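Local atomic coordinates of mosquitocidal toxin (Bacillus sphaericus, PDB entry 2CB4), a protein that probably transfers ADP-ribose from NAD+ to target proteins through the catalytic domain described here, which is one part of a longer mosquito-killing toxin. Residues 75-80 and 155-160; 95-100 and 116-121; 112-117 and 180-185; 188-193 and 211-216. The protein carries 1 engineered substitution. All blocks are in the same frame, centred on the assembly; numbering follows the deposited sequence.

How the contacts relate
Contacts 1, 3 and 4 are buried and contact 2 only partly; other subunits reach contacts 2, 3 and 4, but not contact 1. Contact 1 joins two strands of the central sheet by backbone bonds and a salt bridge. Contact 3 lays helix 111-117 beside another strand of that sheet with hardly any polar chemistry across it, and Leu78 of contact 1 packs against its Phe183. Contact 2 continues from the same helix into a loop, where an arginine clasps a backbone carbonyl. Contact 4, on the other side of the chain's centre from contact 3, sets a phenylalanine on an arginine whose far end pairs with Glu155 of contact 1.

Contact 1. Residues 75-80 and 155-160; sequences EHRLLR and EIFAPG
Leu78 and Ile156 face each other as an antiparallel hydrogen-bonded pair, with Leu78 N 2.9 Å from Ile156 O and Ile156 N 2.8 Å from Leu78 O. Leu79 and Glu155 follow as a non-hydrogen-bonded pair. At the other end the chains part, and a water bridges His76 O (2.7 Å) and Ala158 N (3.0 Å), accepting from the latter. In the central sheet of this ADP-ribosyltransferase domain, strand 78-82 runs between strands 123-131 and 150-156; Arg80, which packs CB on Ile156 CD1 at 3.8 Å and pairs with Asp256, is probably the arginine of the R-S-E signature of such enzymes. Leu78 and Ile156 put their side chains on one face, Leu79 and Glu155 on the other. Stretched out with CG anti to N (chi1 -173°), Arg77 brings NE to within 2.8 Å of Glu155 OE2 in a nearly straight salt bridge (173°). That oxygen uses its anti lone pair, and the carboxylate stands almost perpendicular to the guanidinium (89°). Arg193 is a second partner of OE2, while Ser194 takes OE1 and Glu137 takes Arg77 NH1. The aliphatic part of Arg77 is met by the Phe157 ring, CE1 lying 3.6 Å from CB.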
loop_
_atom_site.group_PDB
_atom_site.type_symbol
_atom_site.label_atom_id
_atom_site.label_comp_id
_atom_site.label_asym_id
_atom_site.label_seq_id
_atom_site.Cartn_x
_atom_site.Cartn_y
_atom_site.Cartn_z
ATOM N N GLU A 75 11.375 38.662 -35.386
ATOM C CA GLU A 75 9.999 38.345 -35.728
ATOM C C GLU A 75 9.524 36.993 -35.205
ATOM O O GLU A 75 8.332 36.798 -35.002
ATOM C CB GLU A 75 9.850 38.485 -37.268
ATOM C CG GLU A 75 8.427 38.454 -37.798
ATOM C CD GLU A 75 8.356 37.904 -39.217
ATOM O OE1 GLU A 75 9.346 38.052 -39.981
ATOM O OE2 GLU A 75 7.307 37.302 -39.551
ATOM N N HIS A 76 10.473 36.066 -34.948
ATOM C CA HIS A 76 10.160 34.731 -34.429
ATOM C C HIS A 76 10.604 34.489 -32.982
ATOM O O HIS A 76 10.496 33.380 -32.472
ATOM C CB HIS A 76 10.698 33.631 -35.372
ATOM C CG HIS A 76 10.027 33.645 -36.703
ATOM N ND1 HIS A 76 10.504 34.395 -37.760
ATOM C CD2 HIS A 76 8.860 33.095 -37.116
ATOM C CE1 HIS A 76 9.670 34.276 -38.779
ATOM N NE2 HIS A 76 8.663 33.500 -38.412
ATOM N N ARG A 77 11.086 35.551 -32.347
ATOM C CA ARG A 77 11.555 35.522 -30.978
ATOM C C ARG A 77 10.366 35.465 -30.011
ATOM O O ARG A 77 9.495 36.374 -29.984
ATOM C CB ARG A 77 12.400 36.758 -30.695
ATOM C CG ARG A 77 13.070 36.741 -29.333
ATOM C CD ARG A 77 14.127 37.808 -29.273
ATOM N NE ARG A 77 14.787 37.864 -27.971
ATOM C CZ ARG A 77 14.530 38.771 -27.038
ATOM N NH1 ARG A 77 13.627 39.718 -27.255
ATOM N NH2 ARG A 77 15.189 38.743 -25.883
ATOM N N LEU A 78 10.327 34.382 -29.238
ATOM C CA LEU A 78 9.247 34.156 -28.269
ATOM C C LEU A 78 9.769 34.262 -26.830
ATOM O O LEU A 78 10.962 34.065 -26.553
ATOM C CB LEU A 78 8.601 32.790 -28.491
ATOM C CG LEU A 78 8.054 32.516 -29.890
ATOM C CD1 LEU A 78 7.685 31.036 -30.007
ATOM C CD2 LEU A 78 6.821 33.407 -30.100
ATOM N N LEU A 79 8.860 34.589 -25.927
ATOM C CA LEU A 79 9.193 34.746 -24.520
ATOM C C LEU A 79 8.220 33.978 -23.655
ATOM O O LEU A 79 7.047 33.826 -23.987
ATOM C CB LEU A 79 9.118 36.235 -24.115
ATOM C CG LEU A 79 9.936 37.261 -24.911
ATOM C CD1 LEU A 79 9.537 38.654 -24.417
ATOM C CD2 LEU A 79 11.445 37.008 -24.721
ATOM N N ARG A 80 8.710 33.528 -22.512
ATOM C CA ARG A 80 7.867 32.845 -21.537
ATOM C C ARG A 80 8.282 33.219 -20.121
ATOM O O ARG A 80 9.427 33.030 -19.732
ATOM C CB ARG A 80 7.858 31.323 -21.698
ATOM C CG ARG A 80 7.053 30.708 -20.608
ATOM C CD ARG A 80 6.661 29.283 -20.860
ATOM N NE ARG A 80 6.149 28.722 -19.622
ATOM C CZ ARG A 80 4.870 28.495 -19.341
ATOM N NH1 ARG A 80 3.917 28.727 -20.230
ATOM N NH2 ARG A 80 4.554 28.002 -18.161
ATOM N N GLU A 155 13.773 33.042 -23.243
ATOM C CA GLU A 155 13.852 33.398 -24.663
ATOM C C GLU A 155 13.863 32.111 -25.480
ATOM O O GLU A 155 14.714 31.239 -25.301
ATOM C CB GLU A 155 15.114 34.216 -24.949
ATOM C CG GLU A 155 15.303 34.578 -26.414
ATOM C CD GLU A 155 16.702 35.070 -26.689
ATOM O OE1 GLU A 155 17.671 34.456 -26.188
ATOM O OE2 GLU A 155 16.841 36.113 -27.355
ATOM N N ILE A 156 12.896 32.005 -26.375
ATOM C CA ILE A 156 12.700 30.803 -27.179
ATOM C C ILE A 156 12.668 31.058 -28.705
ATOM O O ILE A 156 12.146 32.083 -29.171
ATOM C CB ILE A 156 11.302 30.201 -26.759
ATOM C CG1 ILE A 156 11.278 29.909 -25.249
ATOM C CG2 ILE A 156 10.899 28.994 -27.619
ATOM C CD1 ILE A 156 9.929 30.033 -24.615
ATOM N N PHE A 157 13.187 30.087 -29.457
ATOM C CA PHE A 157 13.163 30.062 -30.941
ATOM C C PHE A 157 12.874 28.604 -31.214
ATOM O O PHE A 157 13.714 27.756 -31.017
ATOM C CB PHE A 157 14.501 30.460 -31.563
ATOM C CG PHE A 157 14.856 31.920 -31.348
ATOM C CD1 PHE A 157 14.316 32.908 -32.177
ATOM C CD2 PHE A 157 15.704 32.302 -30.304
ATOM C CE1 PHE A 157 14.655 34.242 -31.990
ATOM C CE2 PHE A 157 16.038 33.628 -30.117
ATOM C CZ PHE A 157 15.512 34.605 -30.972
ATOM N N ALA A 158 11.644 28.317 -31.606
ATOM C CA ALA A 158 11.206 26.952 -31.805
ATOM C C ALA A 158 10.443 26.823 -33.123
ATOM O O ALA A 158 9.857 27.791 -33.623
ATOM C CB ALA A 158 10.238 26.564 -30.605
ATOM N N PRO A 159 10.381 25.609 -33.632
ATOM C CA PRO A 159 9.622 25.367 -34.842
ATOM C C PRO A 159 8.152 25.266 -34.443
ATOM O O PRO A 159 7.814 24.723 -33.379
ATOM C CB PRO A 159 10.105 23.953 -35.277
ATOM C CG PRO A 159 10.575 23.288 -33.983
ATOM C CD PRO A 159 11.213 24.431 -33.246
ATOM N N GLY A 160 7.271 25.739 -35.323
ATOM C CA GLY A 160 5.846 25.614 -35.092
ATOM C C GLY A 160 5.184 26.592 -34.159
ATOM O O GLY A 160 5.595 27.753 -34.003
HETATM O O HOH W 1 10.570 30.745 -32.916
#

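Contact 2. Residues 95-100 and 116-121; sequences IPRVTN and RTNSPS
Arg97 spreads its guanidinium beside Pro120 and turns one edge to Asn118, joining the loop between helices 86-92 and 111-117 to the chain just past the second helix, where Asn118 takes positive phi. An ST turn ends that helix of the ADP-ribosyltransferase domain. Pro120 lies over one face of the flat group, with its CG 3.7 Å from Arg97 NH2, while the polar partners come in at the rim. Arg97 NH1 donates to Asn118 O at 2.8 Å, the oxygen lying close to the guanidinium plane although the bond is bent to 133°. A water closes a small ring alongside: it accepts from Arg97 NH2 at 3.0 Å and donates to Asn118 O at 3.2 Å, so this carbonyl is held twice. A bend in the arginine chain at chi3 (70°) turns the group back to reach it. Next along the loop, Val98 points its CG2 branch at the flank of the proline ring, 3.9 Å from Pro120 CB, and its backbone N donates to Ser121 O at 3.0 Å. Pro96 CB meets that oxygen as well. Arg97 also touches Asn254 and Asp256, whereas Thr117 and Ser119 pack on Arg188 and Thr30 of a second subunit. In the ST turn, Thr117 OG1 accepts from Ser119 N at 3.2 Å.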
loop_
_atom_site.group_PDB
_atom_site.type_symbol
_atom_site.label_atom_id
_atom_site.label_comp_id
_atom_site.label_asym_id
_atom_site.label_seq_id
_atom_site.Cartn_x
_atom_site.Cartn_y
_atom_site.Cartn_z
ATOM N N ILE A 95 7.376 21.402 -20.181
ATOM C CA ILE A 95 6.498 20.238 -20.251
ATOM C C ILE A 95 5.115 20.731 -19.824
ATOM O O ILE A 95 4.999 21.533 -18.897
ATOM C CB ILE A 95 7.021 19.112 -19.304
ATOM C CG1 ILE A 95 8.451 18.695 -19.725
ATOM C CG2 ILE A 95 6.070 17.895 -19.291
ATOM C CD1 ILE A 95 9.108 17.705 -18.716
ATOM N N PRO A 96 4.074 20.313 -20.541
ATOM C CA PRO A 96 2.718 20.787 -20.229
ATOM C C PRO A 96 2.172 20.244 -18.903
ATOM O O PRO A 96 2.665 19.245 -18.378
ATOM C CB PRO A 96 1.872 20.246 -21.407
ATOM C CG PRO A 96 2.818 19.792 -22.413
ATOM C CD PRO A 96 4.096 19.454 -21.739
ATOM N N ARG A 97 1.131 20.893 -18.380
ATOM C CA ARG A 97 0.507 20.430 -17.146
ATOM C C ARG A 97 -0.092 19.030 -17.270
ATOM O O ARG A 97 -0.096 18.291 -16.299
ATOM C CB ARG A 97 -0.503 21.435 -16.626
ATOM C CG ARG A 97 0.188 22.701 -16.175
ATOM C CD ARG A 97 -0.806 23.817 -15.969
ATOM N NE ARG A 97 -1.629 23.561 -14.806
ATOM C CZ ARG A 97 -2.815 24.119 -14.593
ATOM N NH1 ARG A 97 -3.340 24.991 -15.459
ATOM N NH2 ARG A 97 -3.475 23.820 -13.502
ATOM N N VAL A 98 -0.569 18.658 -18.463
ATOM C CA VAL A 98 -1.095 17.310 -18.719
ATOM C C VAL A 98 -0.050 16.598 -19.606
ATOM O O VAL A 98 0.344 17.100 -20.654
ATOM C CB VAL A 98 -2.472 17.352 -19.416
ATOM C CG1 VAL A 98 -2.903 15.954 -19.856
ATOM C CG2 VAL A 98 -3.513 17.971 -18.501
ATOM N N THR A 99 0.435 15.448 -19.148
ATOM C CA THR A 99 1.477 14.702 -19.855
ATOM C C THR A 99 1.088 13.281 -20.319
ATOM O O THR A 99 1.853 12.608 -21.008
ATOM C CB THR A 99 2.770 14.604 -18.970
ATOM O OG1 THR A 99 2.468 13.894 -17.763
ATOM C CG2 THR A 99 3.296 16.011 -18.598
ATOM N N ASN A 100 -0.087 12.816 -19.942
ATOM C CA ASN A 100 -0.506 11.462 -20.318
ATOM C C ASN A 100 -1.319 11.406 -21.610
ATOM O O ASN A 100 -2.049 12.346 -21.928
ATOM C CB ASN A 100 -1.296 10.811 -19.173
ATOM C CG ASN A 100 -2.655 11.469 -18.955
ATOM O OD1 ASN A 100 -2.735 12.627 -18.539
ATOM N ND2 ASN A 100 -3.726 10.747 -19.284
ATOM N N ARG A 116 -9.130 30.568 -22.316
ATOM C CA ARG A 116 -10.073 31.348 -21.558
ATOM C C ARG A 116 -10.053 31.147 -20.053
ATOM O O ARG A 116 -10.375 32.067 -19.295
ATOM C CB ARG A 116 -11.500 31.041 -22.051
ATOM C CG ARG A 116 -12.570 31.978 -21.411
ATOM C CD ARG A 116 -13.950 31.790 -22.027
ATOM N NE ARG A 116 -13.991 32.127 -23.450
ATOM C CZ ARG A 116 -13.935 33.368 -23.930
ATOM N NH1 ARG A 116 -13.824 34.411 -23.096
ATOM N NH2 ARG A 116 -13.986 33.573 -25.245
ATOM N N THR A 117 -9.752 29.929 -19.622
ATOM C CA THR A 117 -9.822 29.583 -18.213
ATOM C C THR A 117 -8.527 29.129 -17.559
ATOM O O THR A 117 -8.444 29.088 -16.316
ATOM C CB THR A 117 -10.842 28.423 -18.002
ATOM O OG1 THR A 117 -10.232 27.191 -18.385
ATOM C CG2 THR A 117 -12.110 28.617 -18.821
ATOM N N ASN A 118 -7.544 28.735 -18.377
ATOM C CA ASN A 118 -6.273 28.221 -17.873
ATOM C C ASN A 118 -6.370 26.831 -17.271
ATOM O O ASN A 118 -5.561 26.458 -16.433
ATOM C CB ASN A 118 -5.604 29.163 -16.875
ATOM C CG ASN A 118 -4.063 29.040 -16.889
ATOM O OD1 ASN A 118 -3.452 28.663 -17.910
ATOM N ND2 ASN A 118 -3.455 29.363 -15.768
ATOM N N SER A 119 -7.348 26.063 -17.712
ATOM C CA SER A 119 -7.537 24.689 -17.256
ATOM C C SER A 119 -6.307 23.863 -17.711
ATOM O O SER A 119 -5.666 24.200 -18.697
ATOM C CB SER A 119 -8.823 24.143 -17.914
ATOM O OG SER A 119 -8.864 24.464 -19.312
ATOM N N PRO A 120 -5.979 22.796 -16.996
ATOM C CA PRO A 120 -4.816 21.953 -17.346
ATOM C C PRO A 120 -4.968 21.346 -18.727
ATOM O O PRO A 120 -6.035 20.823 -19.080
ATOM C CB PRO A 120 -4.839 20.834 -16.293
ATOM C CG PRO A 120 -5.714 21.351 -15.208
ATOM C CD PRO A 120 -6.679 22.318 -15.790
ATOM N N SER A 121 -3.888 21.382 -19.503
ATOM C CA SER A 121 -3.949 20.851 -20.847
ATOM C C SER A 121 -2.567 20.476 -21.318
ATOM O O SER A 121 -1.598 20.580 -20.571
ATOM C CB SER A 121 -4.534 21.922 -21.771
ATOM O OG SER A 121 -3.621 22.982 -21.957
HETATM O O HOH W 2 -6.079 25.402 -13.412
#

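Contact 3. Residues 112-117 and 180-185; sequences LNYLRT and QITFPG. Engineered in segment 180-185: Gln180 (natural residue Glu).
Gln180 OE1, on an engineered residue that is glutamate in nature, is gripped by the hydroxyl of Ser125 and, weakly and within strand 180-184, by Thr182 OG1 at 2.9 Å, while Leu115 CD2 touches the same amide from the helix. Across the contact itself the meeting is by van der Waals touch. The CD2 methyl of Leu115 lies 3.5 Å from Gln180 OE1 and likewise 3.5 Å from Gln180 NE2, so it meets the amide obliquely, from beyond its O and N ends and equally near both. The leucine and glutamine side chains run past each other in opposite directions, and Ile164 packs on both of them as well as on Thr182. Tyr114 turns a ring edge toward Gln180 OE1 and brings CE2 4.4 Å from Thr182 CG2; its hydroxyl bonds to Ser125, the same serine that holds the amide. The axes of helix 112-117 and strand 180-184 approach to 11.8 Å, their N-to-C directions 131° apart. The last helical turn is fastened at Asn113 O, which Thr117 N (2.8 Å) and Thr117 OG1 (2.7 Å) approach from opposite faces of its carbonyl plane. Gln180 NE2 bonds to Glu178, and the spacing of positions 178 and 180, both glutamate in the natural protein, is consistent with the Glu-X-Glu motif of arginine-modifying ADP-ribosyltransferases, with Ser125 as the serine that commonly accompanies it.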
loop_
_atom_site.group_PDB
_atom_site.type_symbol
_atom_site.label_atom_id
_atom_site.label_comp_id
_atom_site.label_asym_id
_atom_site.label_seq_id
_atom_site.Cartn_x
_atom_site.Cartn_y
_atom_site.Cartn_z
ATOM N N LEU A 112 -9.794 26.347 -26.646
ATOM C CA LEU A 112 -10.509 27.567 -26.235
ATOM C C LEU A 112 -10.695 27.655 -24.727
ATOM O O LEU A 112 -10.586 28.732 -24.162
ATOM C CB LEU A 112 -11.859 27.701 -26.958
ATOM C CG LEU A 112 -11.758 28.332 -28.357
ATOM C CD1 LEU A 112 -13.093 28.200 -29.085
ATOM C CD2 LEU A 112 -11.289 29.793 -28.313
ATOM N N ASN A 113 -10.910 26.520 -24.072
ATOM C CA ASN A 113 -11.071 26.518 -22.647
ATOM C C ASN A 113 -9.749 26.799 -21.981
ATOM O O ASN A 113 -9.678 27.517 -20.956
ATOM C CB ASN A 113 -11.613 25.184 -22.154
ATOM C CG ASN A 113 -13.103 25.121 -22.196
ATOM O OD1 ASN A 113 -13.808 26.083 -22.619
ATOM N ND2 ASN A 113 -13.622 24.006 -21.788
ATOM N N TYR A 114 -8.702 26.238 -22.588
ATOM C CA TYR A 114 -7.362 26.421 -22.061
ATOM C C TYR A 114 -7.009 27.920 -22.010
ATOM O O TYR A 114 -6.634 28.462 -20.990
ATOM C CB TYR A 114 -6.349 25.538 -22.811
ATOM C CG TYR A 114 -5.002 26.051 -22.660
ATOM C CD1 TYR A 114 -4.308 25.827 -21.471
ATOM C CD2 TYR A 114 -4.424 26.890 -23.641
ATOM C CE1 TYR A 114 -3.071 26.415 -21.259
ATOM C CE2 TYR A 114 -3.204 27.462 -23.439
ATOM C CZ TYR A 114 -2.539 27.225 -22.218
ATOM O OH TYR A 114 -1.286 27.726 -22.030
ATOM N N LEU A 115 -7.215 28.604 -23.108
ATOM C CA LEU A 115 -6.954 30.052 -23.212
ATOM C C LEU A 115 -7.872 30.927 -22.364
ATOM O O LEU A 115 -7.501 31.979 -21.850
ATOM C CB LEU A 115 -7.137 30.480 -24.678
ATOM C CG LEU A 115 -6.267 29.814 -25.747
ATOM C CD1 LEU A 115 -6.897 30.180 -27.099
ATOM C CD2 LEU A 115 -4.759 30.331 -25.598
ATOM N N ARG A 116 -9.130 30.568 -22.316
ATOM C CA ARG A 116 -10.073 31.348 -21.558
ATOM C C ARG A 116 -10.053 31.147 -20.053
ATOM O O ARG A 116 -10.375 32.067 -19.295
ATOM C CB ARG A 116 -11.500 31.041 -22.051
ATOM C CG ARG A 116 -12.570 31.978 -21.411
ATOM C CD ARG A 116 -13.950 31.790 -22.027
ATOM N NE ARG A 116 -13.991 32.127 -23.450
ATOM C CZ ARG A 116 -13.935 33.368 -23.930
ATOM N NH1 ARG A 116 -13.824 34.411 -23.096
ATOM N NH2 ARG A 116 -13.986 33.573 -25.245
ATOM N N THR A 117 -9.752 29.929 -19.622
ATOM C CA THR A 117 -9.822 29.583 -18.213
ATOM C C THR A 117 -8.527 29.129 -17.559
ATOM O O THR A 117 -8.444 29.088 -16.316
ATOM C CB THR A 117 -10.842 28.423 -18.002
ATOM O OG1 THR A 117 -10.232 27.191 -18.385
ATOM C CG2 THR A 117 -12.110 28.617 -18.821
ATOM N N GLN A 180 -0.291 35.538 -28.019
ATOM C CA GLN A 180 0.299 34.229 -27.761
ATOM C C GLN A 180 0.563 33.361 -28.903
ATOM O O GLN A 180 -0.253 33.292 -29.843
ATOM C CB GLN A 180 -0.709 33.397 -27.018
ATOM C CG GLN A 180 -0.667 33.385 -25.573
ATOM C CD GLN A 180 -1.535 32.239 -25.031
ATOM O OE1 GLN A 180 -1.343 31.030 -25.351
ATOM N NE2 GLN A 180 -2.523 32.586 -24.233
ATOM N N ILE A 181 1.595 32.535 -28.740
ATOM C CA ILE A 181 1.900 31.491 -29.679
ATOM C C ILE A 181 1.864 30.252 -28.773
ATOM O O ILE A 181 2.591 30.204 -27.799
ATOM C CB ILE A 181 3.265 31.695 -30.329
ATOM C CG1 ILE A 181 3.430 33.136 -30.813
ATOM C CG2 ILE A 181 3.532 30.534 -31.293
ATOM C CD1 ILE A 181 2.279 33.617 -31.954
ATOM N N THR A 182 0.941 29.325 -29.030
ATOM C CA THR A 182 0.741 28.136 -28.199
ATOM C C THR A 182 1.404 26.896 -28.785
ATOM O O THR A 182 1.392 26.721 -30.025
ATOM C CB THR A 182 -0.774 27.855 -28.036
ATOM O OG1 THR A 182 -1.404 28.990 -27.437
ATOM C CG2 THR A 182 -1.041 26.623 -27.198
ATOM N N PHE A 183 1.973 26.049 -27.892
ATOM C CA PHE A 183 2.665 24.834 -28.294
ATOM C C PHE A 183 2.035 23.595 -27.721
ATOM O O PHE A 183 2.207 23.292 -26.550
ATOM C CB PHE A 183 4.148 24.902 -27.925
ATOM C CG PHE A 183 4.909 25.950 -28.690
ATOM C CD1 PHE A 183 5.711 25.602 -29.787
ATOM C CD2 PHE A 183 4.802 27.285 -28.341
ATOM C CE1 PHE A 183 6.387 26.575 -30.506
ATOM C CE2 PHE A 183 5.487 28.273 -29.054
ATOM C CZ PHE A 183 6.271 27.922 -30.150
ATOM N N PRO A 184 1.312 22.853 -28.562
ATOM C CA PRO A 184 0.688 21.610 -28.102
ATOM C C PRO A 184 1.847 20.636 -27.863
ATOM O O PRO A 184 2.692 20.436 -28.750
ATOM C CB PRO A 184 -0.179 21.172 -29.323
ATOM C CG PRO A 184 -0.337 22.394 -30.165
ATOM C CD PRO A 184 0.968 23.154 -29.978
ATOM N N GLY A 185 1.929 20.082 -26.654
ATOM C CA GLY A 185 3.012 19.162 -26.313
ATOM C C GLY A 185 4.234 19.855 -25.680
ATOM O O GLY A 185 5.198 19.191 -25.299
#

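Contact 4. Residues 188-193 and 211-216; sequences RPEFIR and NFINPS
Asn211 sets its carbonyl O 3.7 Å from Glu190 CB, and its side-chain OD1 turns to another partner, His144 of a third subunit. Phe212 comes next and makes the largest share of the contact. With CG anti to N (chi1 175°), its ring face lies over the aliphatic chain of Arg193, whose CB stands 3.7 Å from the ring centroid and only 11° off the normal, a clear CH-pi contact. The arginine chain runs on across the same face until CD is 3.6 Å from Phe212 CE2. Ile213 CG2 of the next residue lies over the reverse face, toward the rim. Phe212 CD1 comes 3.2 Å from Glu190 O, and the Phe191 carbonyl sits at the ring edge. Ile213 then anchors the loop through its backbone, N donating to Glu190 O at 2.7 Å (162°). Its CD1 reaches 4.2 Å from Glu190 CG and its CG1 lies 4.3 Å from Phe191 CE1; Phe175 of the third subunit packs on it as well. Glu190 itself points its carboxylate back to a salt bridge with Arg188. Farther on, Asn214 O bonds to Thr217, which also receives Arg193 NH1. The loop thus folds over the 3-10 turn 189-191 that leads into strand 192-199, a strand lying between 150-156 and 202-208, where Arg193 pairs with Glu155 and Ile192 packs on helix 86-92.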
loop_
_atom_site.group_PDB
_atom_site.type_symbol
_atom_site.label_atom_id
_atom_site.label_comp_id
_atom_site.label_asym_id
_atom_site.label_seq_id
_atom_site.Cartn_x
_atom_site.Cartn_y
_atom_site.Cartn_z
ATOM N N ARG A 188 10.881 21.592 -26.111
ATOM C CA ARG A 188 12.100 20.958 -25.614
ATOM C C ARG A 188 13.167 22.009 -25.270
ATOM O O ARG A 188 13.165 23.098 -25.833
ATOM C CB ARG A 188 12.585 19.959 -26.645
ATOM C CG ARG A 188 11.583 18.802 -26.790
ATOM C CD ARG A 188 12.178 17.640 -27.585
ATOM N NE ARG A 188 12.750 18.066 -28.868
ATOM C CZ ARG A 188 12.064 18.191 -30.005
ATOM N NH1 ARG A 188 10.766 17.953 -30.026
ATOM N NH2 ARG A 188 12.670 18.567 -31.120
ATOM N N PRO A 189 14.076 21.693 -24.338
ATOM C CA PRO A 189 15.078 22.682 -23.896
ATOM C C PRO A 189 16.034 23.226 -24.947
ATOM O O PRO A 189 16.586 24.334 -24.796
ATOM C CB PRO A 189 15.833 21.939 -22.772
ATOM C CG PRO A 189 15.596 20.485 -23.034
ATOM C CD PRO A 189 14.228 20.396 -23.627
ATOM N N GLU A 190 16.275 22.457 -26.001
ATOM C CA GLU A 190 17.200 22.920 -27.055
ATOM C C GLU A 190 16.672 24.133 -27.838
ATOM O O GLU A 190 17.404 24.760 -28.575
ATOM C CB GLU A 190 17.651 21.768 -27.976
ATOM C CG GLU A 190 16.537 21.136 -28.826
ATOM C CD GLU A 190 15.902 19.941 -28.177
ATOM O OE1 GLU A 190 15.968 19.835 -26.933
ATOM O OE2 GLU A 190 15.316 19.112 -28.918
ATOM N N PHE A 191 15.405 24.477 -27.638
ATOM C CA PHE A 191 14.777 25.643 -28.279
ATOM C C PHE A 191 14.743 26.874 -27.355
ATOM O O PHE A 191 14.174 27.915 -27.710
ATOM C CB PHE A 191 13.362 25.274 -28.720
ATOM C CG PHE A 191 13.345 24.140 -29.704
ATOM C CD1 PHE A 191 14.119 24.232 -30.882
ATOM C CD2 PHE A 191 12.644 22.970 -29.445
ATOM C CE1 PHE A 191 14.156 23.172 -31.783
ATOM C CE2 PHE A 191 12.686 21.916 -30.339
ATOM C CZ PHE A 191 13.464 22.007 -31.511
ATOM N N ILE A 192 15.334 26.739 -26.167
ATOM C CA ILE A 192 15.370 27.813 -25.179
ATOM C C ILE A 192 16.792 28.317 -25.145
ATOM O O ILE A 192 17.717 27.611 -24.729
ATOM C CB ILE A 192 14.865 27.339 -23.775
ATOM C CG1 ILE A 192 13.618 26.444 -23.936
ATOM C CG2 ILE A 192 14.594 28.537 -22.869
ATOM C CD1 ILE A 192 13.085 25.852 -22.624
ATOM N N ARG A 193 16.971 29.529 -25.655
ATOM C CA ARG A 193 18.295 30.099 -25.768
ATOM C C ARG A 193 18.885 30.704 -24.509
ATOM O O ARG A 193 20.079 30.598 -24.255
ATOM C CB ARG A 193 18.344 31.145 -26.905
ATOM C CG ARG A 193 19.806 31.615 -27.142
ATOM C CD ARG A 193 19.982 32.281 -28.474
ATOM N NE ARG A 193 19.447 33.631 -28.443
ATOM C CZ ARG A 193 19.476 34.475 -29.463
ATOM N NH1 ARG A 193 20.034 34.114 -30.595
ATOM N NH2 ARG A 193 18.952 35.687 -29.346
ATOM N N ASN A 211 23.374 24.524 -24.946
ATOM C CA ASN A 211 22.794 23.472 -25.768
ATOM C C ASN A 211 21.688 23.961 -26.692
ATOM O O ASN A 211 20.973 23.171 -27.285
ATOM C CB ASN A 211 22.245 22.347 -24.877
ATOM C CG ASN A 211 23.246 21.901 -23.834
ATOM O OD1 ASN A 211 24.419 21.741 -24.120
ATOM N ND2 ASN A 211 22.779 21.696 -22.628
ATOM N N PHE A 212 21.551 25.271 -26.810
ATOM C CA PHE A 212 20.556 25.839 -27.697
ATOM C C PHE A 212 20.869 25.303 -29.136
ATOM O O PHE A 212 22.019 25.210 -29.548
ATOM C CB PHE A 212 20.631 27.368 -27.641
ATOM C CG PHE A 212 19.706 28.039 -28.622
ATOM C CD1 PHE A 212 18.331 27.832 -28.550
ATOM C CD2 PHE A 212 20.214 28.821 -29.655
ATOM C CE1 PHE A 212 17.470 28.418 -29.477
ATOM C CE2 PHE A 212 19.348 29.419 -30.578
ATOM C CZ PHE A 212 17.982 29.199 -30.495
ATOM N N ILE A 213 19.818 24.933 -29.853
ATOM C CA ILE A 213 19.878 24.362 -31.185
ATOM C C ILE A 213 20.842 25.059 -32.181
ATOM O O ILE A 213 21.398 24.402 -33.055
ATOM C CB ILE A 213 18.453 24.269 -31.748
ATOM C CG1 ILE A 213 18.310 23.095 -32.731
ATOM C CG2 ILE A 213 18.034 25.620 -32.321
ATOM C CD1 ILE A 213 18.864 21.825 -32.250
ATOM N N ASN A 214 21.059 26.372 -32.046
ATOM C CA ASN A 214 22.033 27.117 -32.898
ATOM C C ASN A 214 23.012 27.894 -32.026
ATOM O O ASN A 214 22.829 29.087 -31.784
ATOM C CB ASN A 214 21.348 28.103 -33.823
ATOM C CG ASN A 214 22.278 28.584 -34.952
ATOM O OD1 ASN A 214 21.805 28.959 -36.019
ATOM N ND2 ASN A 214 23.598 28.547 -34.721
ATOM N N PRO A 215 24.045 27.207 -31.564
ATOM C CA PRO A 215 25.058 27.788 -30.680
ATOM C C PRO A 215 25.856 28.961 -31.220
ATOM O O PRO A 215 26.491 29.691 -30.452
ATOM C CB PRO A 215 26.006 26.606 -30.371
ATOM C CG PRO A 215 25.446 25.410 -31.069
ATOM C CD PRO A 215 24.402 25.844 -32.020
ATOM N N SER A 216 25.866 29.140 -32.531
ATOM C CA SER A 216 26.628 30.259 -33.112
ATOM C C SER A 216 25.953 31.603 -32.832
ATOM O O SER A 216 26.576 32.665 -32.963
ATOM C CB SER A 216 26.843 30.066 -34.621
ATOM O OG SER A 216 25.607 30.086 -35.314
#